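PDB 4Q88: glycoside hydrolase family 88 protein from Bacteroides vulgatus, which is of unknown function but probably acts as a hydrolase on glycosidic substrates, in keeping with its membership of glycoside hydrolase family 88. Local coordinates for residues T106-Y111 against V153-I158; K221-L226 against E235-F240; G319-V324 against F340-G345. All blocks are in the same frame, centred on the assembly; numbering follows the deposited sequence.

Interaction 1 of 3, residues T106-Y111 against V153-I158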
# COMPACT_ATOMS: atom_id res chain seq x y z
N THR A 106 3.68 -7.08 -8.84
CA THR A 106 2.75 -7.82 -9.68
C THR A 106 3.52 -8.73 -10.69
O THR A 106 3.10 -9.88 -10.98
CB THR A 106 1.80 -6.83 -10.39
OG1 THR A 106 0.93 -6.23 -9.41
CG2 THR A 106 0.95 -7.53 -11.38
N TYR A 107 4.66 -8.24 -11.20
CA TYR A 107 5.47 -9.05 -12.12
C TYR A 107 5.97 -10.29 -11.37
O TYR A 107 5.90 -11.40 -11.91
CB TYR A 107 6.63 -8.31 -12.75
CG TYR A 107 6.27 -7.02 -13.48
CD1 TYR A 107 4.98 -6.77 -13.93
CD2 TYR A 107 7.24 -6.07 -13.75
CE1 TYR A 107 4.67 -5.61 -14.67
CE2 TYR A 107 6.93 -4.89 -14.42
CZ TYR A 107 5.64 -4.67 -14.90
OH TYR A 107 5.35 -3.51 -15.61
N ALA A 108 6.44 -10.13 -10.13
CA ALA A 108 6.84 -11.30 -9.32
C ALA A 108 5.69 -12.27 -9.05
O ALA A 108 5.85 -13.52 -9.14
CB ALA A 108 7.42 -10.85 -7.99
N ASP A 109 4.53 -11.72 -8.68
CA ASP A 109 3.33 -12.55 -8.45
C ASP A 109 2.97 -13.34 -9.69
O ASP A 109 2.65 -14.53 -9.61
CB ASP A 109 2.13 -11.70 -8.06
CG ASP A 109 2.24 -11.10 -6.67
OD1 ASP A 109 3.09 -11.52 -5.85
OD2 ASP A 109 1.44 -10.15 -6.41
N LEU A 110 3.05 -12.70 -10.84
CA LEU A 110 2.74 -13.38 -12.11
C LEU A 110 3.80 -14.43 -12.51
O LEU A 110 3.47 -15.52 -13.01
CB LEU A 110 2.52 -12.34 -13.21
CG LEU A 110 1.25 -11.52 -13.05
CD1 LEU A 110 1.26 -10.38 -14.05
CD2 LEU A 110 -0.02 -12.35 -13.17
N TYR A 111 5.06 -14.12 -12.26
CA TYR A 111 6.13 -15.11 -12.41
C TYR A 111 5.91 -16.36 -11.56
O TYR A 111 6.14 -17.50 -12.02
CB TYR A 111 7.44 -14.46 -12.02
CG TYR A 111 8.62 -15.40 -12.06
CD1 TYR A 111 8.90 -16.23 -11.01
CD2 TYR A 111 9.45 -15.44 -13.18
CE1 TYR A 111 9.98 -17.12 -11.03
CE2 TYR A 111 10.54 -16.33 -13.21
CZ TYR A 111 10.76 -17.16 -12.14
OH TYR A 111 11.82 -18.01 -12.16
N VAL A 153 10.56 -8.77 -0.38
CA VAL A 153 10.22 -10.14 0.05
C VAL A 153 9.80 -11.02 -1.13
O VAL A 153 10.07 -12.24 -1.13
CB VAL A 153 9.18 -10.20 1.20
CG1 VAL A 153 9.77 -9.58 2.46
CG2 VAL A 153 7.84 -9.53 0.83
N LYS A 154 9.12 -10.41 -2.11
CA LYS A 154 8.68 -11.16 -3.30
C LYS A 154 9.90 -11.58 -4.13
O LYS A 154 9.96 -12.72 -4.66
CB LYS A 154 7.69 -10.35 -4.14
CG LYS A 154 6.33 -10.22 -3.46
CD LYS A 154 5.39 -9.27 -4.21
CE LYS A 154 4.09 -9.09 -3.45
NZ LYS A 154 3.27 -10.31 -3.35
N MSE A 155 10.91 -10.72 -4.20
CA MSE A 155 12.11 -11.03 -5.02
C MSE A 155 12.96 -12.04 -4.31
O MSE A 155 13.50 -12.98 -4.95
CB MSE A 155 12.96 -9.81 -5.43
CG MSE A 155 12.18 -8.78 -6.32
SE MSE A 155 11.48 -9.59 -7.96
CE MSE A 155 13.22 -10.17 -8.66
N TYR A 156 13.08 -11.92 -2.98
CA TYR A 156 13.72 -12.97 -2.17
C TYR A 156 13.03 -14.30 -2.37
O TYR A 156 13.70 -15.35 -2.53
CB TYR A 156 13.76 -12.62 -0.66
CG TYR A 156 14.39 -13.74 0.10
CD1 TYR A 156 15.77 -13.84 0.18
CD2 TYR A 156 13.63 -14.79 0.63
CE1 TYR A 156 16.40 -14.92 0.79
CE2 TYR A 156 14.24 -15.89 1.26
CZ TYR A 156 15.64 -15.94 1.35
OH TYR A 156 16.28 -16.99 1.95
N ASP A 157 11.69 -14.32 -2.31
CA ASP A 157 10.98 -15.60 -2.47
C ASP A 157 11.39 -16.32 -3.76
O ASP A 157 11.58 -17.58 -3.79
CB ASP A 157 9.47 -15.32 -2.51
CG ASP A 157 8.67 -16.57 -2.69
OD1 ASP A 157 8.85 -17.49 -1.88
OD2 ASP A 157 7.88 -16.61 -3.63
N ILE A 158 11.56 -15.55 -4.82
CA ILE A 158 12.02 -16.12 -6.13
C ILE A 158 13.50 -16.48 -6.17
O ILE A 158 13.85 -17.62 -6.51
CB ILE A 158 11.69 -15.17 -7.28
CG1 ILE A 158 10.17 -15.04 -7.39
CG2 ILE A 158 12.27 -15.69 -8.61
CD1 ILE A 158 9.73 -13.84 -8.20
O HOH W 1 0.25 -10.20 -3.96
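The ring of Tyr-111 meets Ile-158 obliquely. Its CE1 lies 3.6 Å from Ile-158 CG2, and its CD1 lies 3.8 Å from Ile-158 CD1. Tyr-111 CG is anti to the backbone N (chi1 177°), which turns the ring toward Ile-158, and the two side chains cross at a slant. Ile-120 of helix 117-132 also touches both residues.

The second flat group is the Asp-109 carboxylate. OD1 takes the ammonium of Lys-154 on its syn lone pair, with NZ to OD1 at 2.8 Å. This is a salt bridge. A water bridges the same pair, donating to Asp-109 OD2 at 2.7 Å and accepting from Lys-154 NZ at 3.1 Å. Both carboxylate oxygens are thereby engaged. The lysine chain is extended until chi4, where it bends (-66°) to place NZ. Gln-225 OE1 is a further acceptor for NZ.

With an alanine at Asp-109, the Lys-154 ammonium would probably be left without its charge partner and the bridging water would be held less firmly.

Between the two ends sits Ala-108. Its CB is 3.8 Å from Ile-158 CD1 and 3.9 Å from Lys-154 CB. The axes come within 9.6 Å of each other. Helices 103-113 and 144-159 run in roughly the same direction here, 30° apart, as neighbours in one ring of an (alpha/alpha)6 barrel do.

Interaction 2 of 3, residues K221-L226 against E235-F240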
# COMPACT_ATOMS: atom_id res chain seq x y z
N LYS A 221 2.21 -6.86 4.37
CA LYS A 221 2.69 -7.56 3.19
C LYS A 221 4.11 -8.14 3.36
O LYS A 221 4.42 -9.23 2.84
CB LYS A 221 2.61 -6.70 1.96
CG LYS A 221 1.16 -6.48 1.50
CD LYS A 221 1.02 -5.40 0.50
CE LYS A 221 1.33 -5.78 -0.91
NZ LYS A 221 0.47 -6.86 -1.50
N VAL A 222 4.97 -7.41 4.06
CA VAL A 222 6.29 -7.93 4.38
C VAL A 222 6.16 -9.22 5.22
O VAL A 222 6.74 -10.27 4.85
CB VAL A 222 7.15 -6.90 5.12
CG1 VAL A 222 8.33 -7.57 5.82
CG2 VAL A 222 7.67 -5.84 4.17
N LEU A 223 5.37 -9.15 6.30
CA LEU A 223 5.22 -10.27 7.20
C LEU A 223 4.51 -11.47 6.54
O LEU A 223 4.79 -12.63 6.88
CB LEU A 223 4.52 -9.83 8.50
CG LEU A 223 5.41 -8.92 9.35
CD1 LEU A 223 4.59 -8.21 10.40
CD2 LEU A 223 6.58 -9.71 9.97
N LYS A 224 3.67 -11.22 5.56
CA LYS A 224 3.01 -12.30 4.85
C LYS A 224 3.99 -13.23 4.10
O LYS A 224 3.80 -14.48 4.06
CB LYS A 224 2.06 -11.62 3.91
CG LYS A 224 1.15 -12.42 3.04
CD LYS A 224 0.22 -11.38 2.41
CE LYS A 224 -0.56 -11.93 1.28
NZ LYS A 224 -1.20 -13.15 1.73
N GLN A 225 5.07 -12.67 3.54
CA GLN A 225 6.03 -13.44 2.77
C GLN A 225 7.47 -13.52 3.29
O GLN A 225 8.28 -14.28 2.73
CB GLN A 225 6.02 -12.96 1.31
CG GLN A 225 4.72 -13.33 0.59
CD GLN A 225 4.74 -12.89 -0.85
OE1 GLN A 225 4.54 -11.70 -1.15
NE2 GLN A 225 5.02 -13.83 -1.74
N LEU A 226 7.81 -12.77 4.32
CA LEU A 226 9.16 -12.84 4.87
C LEU A 226 9.38 -14.25 5.46
O LEU A 226 8.52 -14.77 6.15
CB LEU A 226 9.37 -11.81 5.95
CG LEU A 226 10.75 -11.62 6.56
CD1 LEU A 226 11.67 -10.92 5.60
CD2 LEU A 226 10.68 -10.85 7.89
N GLU A 235 11.63 -7.40 14.74
CA GLU A 235 11.56 -5.94 14.62
C GLU A 235 10.31 -5.50 13.85
O GLU A 235 9.64 -4.51 14.20
CB GLU A 235 12.80 -5.35 13.98
CG GLU A 235 14.05 -5.47 14.86
CD GLU A 235 15.28 -4.88 14.20
OE1 GLU A 235 15.16 -3.86 13.48
OE2 GLU A 235 16.37 -5.45 14.38
N TYR A 236 10.04 -6.19 12.74
CA TYR A 236 8.87 -5.83 11.93
C TYR A 236 7.57 -6.10 12.67
O TYR A 236 6.63 -5.30 12.63
CB TYR A 236 8.91 -6.53 10.57
CG TYR A 236 10.22 -6.34 9.78
CD1 TYR A 236 10.94 -5.14 9.80
CD2 TYR A 236 10.73 -7.41 9.03
CE1 TYR A 236 12.13 -4.99 9.08
CE2 TYR A 236 11.88 -7.27 8.27
CZ TYR A 236 12.61 -6.08 8.31
OH TYR A 236 13.77 -6.03 7.57
N ILE A 237 7.47 -7.23 13.32
CA ILE A 237 6.29 -7.53 14.13
C ILE A 237 6.05 -6.47 15.21
O ILE A 237 4.92 -6.00 15.41
CB ILE A 237 6.36 -8.95 14.77
CG1 ILE A 237 6.24 -9.96 13.66
CG2 ILE A 237 5.25 -9.15 15.79
CD1 ILE A 237 6.58 -11.38 14.07
N THR A 238 7.11 -6.06 15.89
CA THR A 238 6.99 -5.07 16.93
C THR A 238 6.53 -3.73 16.35
O THR A 238 5.63 -3.11 16.93
CB THR A 238 8.32 -4.86 17.65
OG1 THR A 238 8.60 -6.03 18.40
CG2 THR A 238 8.23 -3.70 18.57
N ARG A 239 7.06 -3.37 15.19
CA ARG A 239 6.65 -2.13 14.55
C ARG A 239 5.17 -2.23 14.15
O ARG A 239 4.40 -1.28 14.39
CB ARG A 239 7.54 -1.77 13.38
CG ARG A 239 7.13 -0.52 12.62
CD ARG A 239 7.17 0.73 13.45
NE ARG A 239 8.38 0.84 14.25
CZ ARG A 239 9.58 1.18 13.80
NH1 ARG A 239 9.74 1.59 12.56
NH2 ARG A 239 10.60 1.23 14.64
N PHE A 240 4.79 -3.34 13.53
CA PHE A 240 3.39 -3.53 13.14
C PHE A 240 2.42 -3.46 14.32
O PHE A 240 1.37 -2.82 14.24
CB PHE A 240 3.28 -4.88 12.42
CG PHE A 240 1.90 -5.22 11.97
CD1 PHE A 240 1.34 -4.59 10.86
CD2 PHE A 240 1.22 -6.24 12.57
CE1 PHE A 240 0.08 -4.95 10.38
CE2 PHE A 240 -0.06 -6.59 12.12
CZ PHE A 240 -0.62 -5.94 11.03
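Leu-223 reaches across to three residues of helix 233-249. Its CD2 lies 3.7 Å from Ile-237 CG1 and 4.0 Å from Tyr-236 CB. Its CD1 lies 4.1 Å from Phe-240 CB. The two methyls thus divide the work: CD2 faces Tyr-236 and Ile-237, while CD1 lies between Ile-237 and Phe-240.

The other close point is at the Tyr-236 ring. Leu-226 CD2 comes in at the ring edge, near its plane, 3.6 Å from CD2 of Tyr-236. Leu-226 CG stands anti to the backbone N (chi1 -174°), and this carries the methyl over to the ring. Val-222 CG1 approaches the same ring atom obliquely at 4.0 Å. Both aliphatic side chains cross the tyrosine at about a right angle.

Packing is closest at Ile-237 and at the Tyr-236 edge, and slacker toward Phe-240. All six touching residues are buried, and no hydrogen bond joins the segments. Solvent is met away from the interface, at Lys-224 on one helix and at Glu-235 and Thr-238 on the other, and none of these takes part in the contact.

Leu-226 is the first residue to leave helical geometry. Val-222 O accepts from both Leu-226 N and Gln-225 N as the helix ends.

The short axes lie 10.4 Å apart at 142°, so helices 209-225 and 233-249 form an antiparallel hairpin. Helix 163-179 packs on Tyr-236 and Leu-226, helix 144-159 on Val-222 and Leu-226, and Trp-284 of helix 272-287 on Leu-223.

Interaction 3 of 3, residues G319-V324 against F340-G345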
# COMPACT_ATOMS: atom_id res chain seq x y z
N GLY A 319 -15.68 6.06 -3.31
CA GLY A 319 -15.60 7.52 -3.16
C GLY A 319 -14.77 7.97 -1.95
O GLY A 319 -14.22 7.16 -1.20
N TYR A 320 -14.71 9.29 -1.78
CA TYR A 320 -13.97 9.93 -0.69
C TYR A 320 -12.48 9.59 -0.69
O TYR A 320 -11.86 9.63 0.36
CB TYR A 320 -14.57 9.64 0.69
CG TYR A 320 -16.00 10.07 0.90
CD1 TYR A 320 -16.31 11.35 1.32
CD2 TYR A 320 -17.06 9.20 0.63
CE1 TYR A 320 -17.64 11.75 1.52
CE2 TYR A 320 -18.38 9.58 0.82
CZ TYR A 320 -18.67 10.86 1.27
OH TYR A 320 -20.02 11.19 1.46
N ILE A 321 -11.91 9.36 -1.86
CA ILE A 321 -10.46 9.14 -1.97
C ILE A 321 -9.74 10.46 -2.14
O ILE A 321 -9.93 11.21 -3.13
CB ILE A 321 -10.13 8.14 -3.10
CG1 ILE A 321 -10.75 6.78 -2.78
CG2 ILE A 321 -8.58 8.03 -3.25
CD1 ILE A 321 -10.88 5.87 -3.98
N GLN A 322 -8.85 10.79 -1.19
CA GLN A 322 -8.08 12.04 -1.24
C GLN A 322 -7.27 12.02 -2.55
O GLN A 322 -6.62 11.03 -2.86
CB GLN A 322 -7.09 12.13 -0.08
CG GLN A 322 -6.20 13.37 -0.15
CD GLN A 322 -5.26 13.50 1.03
OE1 GLN A 322 -5.07 12.58 1.82
NE2 GLN A 322 -4.69 14.67 1.18
N PRO A 323 -7.28 13.11 -3.31
CA PRO A 323 -6.56 13.12 -4.60
C PRO A 323 -5.05 13.19 -4.41
O PRO A 323 -4.56 13.39 -3.29
CB PRO A 323 -7.04 14.41 -5.27
CG PRO A 323 -7.69 15.18 -4.20
CD PRO A 323 -8.24 14.21 -3.21
N VAL A 324 -4.33 13.04 -5.51
CA VAL A 324 -2.89 13.06 -5.51
C VAL A 324 -2.37 14.50 -5.74
O VAL A 324 -2.78 15.15 -6.68
CB VAL A 324 -2.33 12.18 -6.64
CG1 VAL A 324 -0.81 12.18 -6.62
CG2 VAL A 324 -2.86 10.76 -6.47
N PHE A 340 -10.21 7.00 -7.35
CA PHE A 340 -8.98 6.76 -8.11
C PHE A 340 -8.60 5.28 -8.04
O PHE A 340 -8.82 4.63 -7.01
CB PHE A 340 -7.81 7.59 -7.60
CG PHE A 340 -8.05 9.09 -7.71
CD1 PHE A 340 -7.88 9.73 -8.92
CD2 PHE A 340 -8.51 9.80 -6.64
CE1 PHE A 340 -8.16 11.09 -9.06
CE2 PHE A 340 -8.77 11.16 -6.75
CZ PHE A 340 -8.57 11.80 -7.96
N ASN A 341 -7.98 4.80 -9.13
CA ASN A 341 -7.43 3.43 -9.23
C ASN A 341 -6.75 2.94 -7.95
O ASN A 341 -7.02 1.85 -7.47
CB ASN A 341 -6.41 3.34 -10.40
CG ASN A 341 -5.36 4.48 -10.43
OD1 ASN A 341 -5.18 5.28 -9.49
ND2 ASN A 341 -4.73 4.63 -11.60
N PHE A 342 -5.84 3.73 -7.39
CA PHE A 342 -5.08 3.25 -6.27
C PHE A 342 -5.93 3.03 -5.02
O PHE A 342 -5.64 2.15 -4.22
CB PHE A 342 -3.89 4.18 -5.97
CG PHE A 342 -4.29 5.54 -5.47
CD1 PHE A 342 -4.50 5.76 -4.11
CD2 PHE A 342 -4.43 6.58 -6.34
CE1 PHE A 342 -4.92 7.01 -3.64
CE2 PHE A 342 -4.85 7.83 -5.88
CZ PHE A 342 -5.08 8.04 -4.55
N GLY A 343 -7.00 3.82 -4.90
CA GLY A 343 -7.97 3.74 -3.82
C GLY A 343 -8.89 2.55 -3.96
O GLY A 343 -9.23 1.92 -2.99
N ILE A 344 -9.23 2.22 -5.19
CA ILE A 344 -9.95 0.98 -5.49
C ILE A 344 -9.06 -0.19 -5.14
O ILE A 344 -9.50 -1.12 -4.50
CB ILE A 344 -10.36 0.92 -6.95
CG1 ILE A 344 -11.41 2.02 -7.20
CG2 ILE A 344 -10.86 -0.48 -7.32
CD1 ILE A 344 -11.78 2.24 -8.64
N GLY A 345 -7.78 -0.08 -5.46
CA GLY A 345 -6.83 -1.11 -5.03
C GLY A 345 -6.82 -1.36 -3.51
O GLY A 345 -6.92 -2.52 -3.03
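Ile-321 is inserted between Phe-340 and Phe-342 at the start of helix 341-358. Its two branches do different things. CG2 is anti to the backbone N and meets both rings, at 3.7 Å from Phe-342 CZ and 3.8 Å from Phe-340 CD2. CG1 is anti to the carbonyl carbon (chi1 -62°) and sends CD1 deeper, to 3.6 Å from Gly-343 CA. A beta carbon on Gly-343 would clash with that methyl.

Phe-342 has CG between its backbone N and carbonyl carbon (chi1 68°), a crowded position. It is probably tolerated because the helix has only just begun. This torsion brings the ring back toward the loop, where Val-324 CG2 touches CE2 at 3.6 Å. Phe-340 instead has CG anti to the carbonyl carbon, and its CE2 lies 3.7 Å from Pro-323 CA.

Phe-340 is the N-cap residue. Next to it, Asn-341 OD1 accepts from Phe-342 N at 2.7 Å. The bond is bent, with an N-H...O angle of 131°, and the donor is tilted from the carbonyl plane.

No hydrogen bond crosses the contact. Ile-321 O lies at the Phe-340 edge and Gln-322 O at the Phe-342 edge, but their hydrogen bonds go to Ser-338 and Arg-210. Gln-322 OE1 is bonded to Trp-208. Phe-340 N is buried without a partner, with Ile-321 CD1 close by. The chemistry implies a join made by apolar shape, with the polar loop atoms tied to other parts of the protein.

How the interactions relate
The contacts follow one another along the chain, each closing before the next opens. Interactions 1 and 2 have centres about 17 Å apart and touch directly. Helix 144-159 of interaction 1 lies against helix 209-225 of interaction 2: Lys-154 NZ is 2.9 Å from Gln-225 OE1, and Val-153 packs on Leu-226. Interaction 3 is remote. Its centre is about 25 Å from each of the others, on the opposite side of the chain's centre, with nearest atoms about 9 to 10 Å away. The three contacts share no helix. Together they sample side-by-side helices, a hairpin and a loop-to-helix join, consistent with one continuous helical barrel.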